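Local atomic coordinates of protein ElaA (Escherichia coli, PDB entry 5Z6N), a protein that probably transfers an acetyl group from acetyl coenzyme A to an amine. Residues Cys34-Ile39 and Ile77-Val82. Numbering follows the deposited sequence.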
loop_
_atom_site.group_PDB
_atom_site.type_symbol
_atom_site.label_atom_id
_atom_site.label_comp_id
_atom_site.label_asym_id
_atom_site.label_seq_id
_atom_site.Cartn_x
_atom_site.Cartn_y
_atom_site.Cartn_z
ATOM N N CYS B 34 -8.684 1.493 10.474
ATOM C CA CYS B 34 -9.670 1.190 9.437
ATOM C C CYS B 34 -9.099 0.190 8.439
ATOM O O CYS B 34 -8.509 0.573 7.420
ATOM C CB CYS B 34 -10.123 2.466 8.728
ATOM S SG CYS B 34 -11.332 2.213 7.411
ATOM N N PRO B 35 -9.267 -1.114 8.697
ATOM C CA PRO B 35 -8.774 -2.121 7.746
ATOM C C PRO B 35 -9.667 -1.939 6.528
ATOM O O PRO B 35 -10.874 -2.192 6.595
ATOM C CB PRO B 35 -8.920 -3.439 8.519
ATOM C CG PRO B 35 -9.982 -3.169 9.539
ATOM C CD PRO B 35 -9.834 -1.724 9.914
ATOM N N TYR B 36 -9.087 -1.504 5.410
ATOM C CA TYR B 36 -9.837 -1.281 4.181
ATOM C C TYR B 36 -8.816 -1.393 3.053
ATOM O O TYR B 36 -7.613 -1.550 3.284
ATOM C CB TYR B 36 -10.667 0.009 4.068
ATOM C CG TYR B 36 -9.911 1.227 3.579
ATOM C CD1 TYR B 36 -9.015 1.894 4.405
ATOM C CD2 TYR B 36 -10.108 1.720 2.294
ATOM C CE1 TYR B 36 -8.325 3.016 3.957
ATOM C CE2 TYR B 36 -9.426 2.838 1.840
ATOM C CZ TYR B 36 -8.536 3.482 2.675
ATOM O OH TYR B 36 -7.856 4.593 2.225
ATOM N N GLN B 37 -9.311 -1.322 1.814
ATOM C CA GLN B 37 -8.476 -1.476 0.621
ATOM C C GLN B 37 -8.028 -0.096 0.143
ATOM O O GLN B 37 -8.634 0.529 -0.729
ATOM C CB GLN B 37 -9.238 -2.227 -0.465
ATOM C CG GLN B 37 -8.400 -2.604 -1.672
ATOM C CD GLN B 37 -7.448 -3.748 -1.388
ATOM O OE1 GLN B 37 -7.836 -4.766 -0.810
ATOM N NE2 GLN B 37 -6.192 -3.589 -1.796
ATOM N N ASP B 38 -6.927 0.381 0.730
ATOM C CA ASP B 38 -6.406 1.695 0.362
ATOM C C ASP B 38 -5.869 1.712 -1.064
ATOM O O ASP B 38 -5.921 2.749 -1.737
ATOM C CB ASP B 38 -5.312 2.120 1.342
ATOM C CG ASP B 38 -4.563 3.350 0.873
ATOM O OD1 ASP B 38 -5.222 4.376 0.606
ATOM O OD2 ASP B 38 -3.320 3.287 0.754
ATOM N N ILE B 39 -5.357 0.582 -1.536
ATOM C CA ILE B 39 -4.730 0.483 -2.851
ATOM C C ILE B 39 -5.785 -0.115 -3.777
ATOM O O ILE B 39 -5.937 -1.333 -3.888
ATOM C CB ILE B 39 -3.446 -0.342 -2.794
ATOM C CG1 ILE B 39 -2.433 0.347 -1.876
ATOM C CG2 ILE B 39 -2.857 -0.531 -4.166
ATOM C CD1 ILE B 39 -1.462 -0.599 -1.205
ATOM N N ILE B 77 -11.176 15.085 -5.624
ATOM C CA ILE B 77 -10.016 15.180 -4.746
ATOM C C ILE B 77 -10.217 14.202 -3.598
ATOM O O ILE B 77 -11.328 14.072 -3.072
ATOM C CB ILE B 77 -9.810 16.613 -4.218
ATOM C CG1 ILE B 77 -9.511 17.576 -5.362
ATOM C CG2 ILE B 77 -8.687 16.659 -3.194
ATOM C CD1 ILE B 77 -9.283 18.994 -4.893
ATOM N N GLY B 78 -9.152 13.502 -3.221
ATOM C CA GLY B 78 -9.240 12.552 -2.128
ATOM C C GLY B 78 -7.862 12.190 -1.621
ATOM O O GLY B 78 -6.841 12.597 -2.185
ATOM N N ARG B 79 -7.856 11.407 -0.536
ATOM C CA ARG B 79 -6.632 10.935 0.124
ATOM C C ARG B 79 -5.825 12.088 0.725
ATOM O O ARG B 79 -4.595 12.019 0.817
ATOM C CB ARG B 79 -5.759 10.112 -0.831
ATOM C CG ARG B 79 -6.421 8.870 -1.385
ATOM C CD ARG B 79 -7.036 8.036 -0.275
ATOM N NE ARG B 79 -6.975 6.609 -0.563
ATOM C CZ ARG B 79 -7.923 5.948 -1.220
ATOM N NH1 ARG B 79 -7.800 4.650 -1.440
ATOM N NH2 ARG B 79 -8.986 6.586 -1.686
ATOM N N VAL B 80 -6.510 13.143 1.162
ATOM C CA VAL B 80 -5.842 14.363 1.606
ATOM C C VAL B 80 -5.126 14.098 2.925
ATOM O O VAL B 80 -5.754 13.717 3.920
ATOM C CB VAL B 80 -6.850 15.512 1.740
ATOM C CG1 VAL B 80 -6.156 16.781 2.229
ATOM C CG2 VAL B 80 -7.570 15.740 0.407
ATOM N N ILE B 81 -3.805 14.297 2.940
ATOM C CA ILE B 81 -2.988 13.967 4.103
ATOM C C ILE B 81 -2.006 15.085 4.412
ATOM O O ILE B 81 -1.423 15.692 3.507
ATOM C CB ILE B 81 -2.203 12.652 3.917
ATOM C CG1 ILE B 81 -3.133 11.502 3.544
ATOM C CG2 ILE B 81 -1.450 12.314 5.191
ATOM C CD1 ILE B 81 -2.403 10.216 3.269
ATOM N N VAL B 82 -1.831 15.349 5.705
ATOM C CA VAL B 82 -0.633 15.959 6.262
ATOM C C VAL B 82 -0.076 14.991 7.296
ATOM O O VAL B 82 -0.834 14.411 8.082
ATOM C CB VAL B 82 -0.924 17.332 6.898
ATOM C CG1 VAL B 82 0.307 17.850 7.622
ATOM C CG2 VAL B 82 -1.399 18.322 5.846
#
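Arg79 reaches from strand 75-82 of the GNAT-fold sheet to Asp38, in the loop that follows helix 14-31, and is the one residue of 77-82 that touches 34-39. In GNAT enzymes the strand at this place in the sheet, fourth in order, characteristically carries a bulge beside the acetyl coenzyme A site; here Arg79 has left-handed helical backbone angles, consistent with such a break.

The charged part is a salt bridge. Arg79 NE donates to Asp38 OD1 at 3.1 Å, meeting the oxygen nearly along its C-O axis, and OD1 lies in the guanidinium plane, while NH1 adds a weak bond of 3.3 Å to the same oxygen. With CG anti to the backbone N (chi1 170°), the Asp38 carboxylate is set beside its own carbonyl carbon, where one guanidinium can reach both OD1 and O. OD1 also pairs with Arg24 of helix 14-31, tying helix, loop and strand together.

A second grip is on the backbone: NH1 donates to Asp38 O at 2.7 Å. With an alanine in place of Arg79, this carbonyl would probably lose the NH1 donor and OD1 one of its two arginine partners, leaving the pairing with Arg24.

Tyr36 supplies the packing. Its ring plane is turned 58° from the guanidinium, NH1 lies by the ring edge, and the hydroxyl sits over one guanidinium face, with OH 3.6 Å from Arg79 NE.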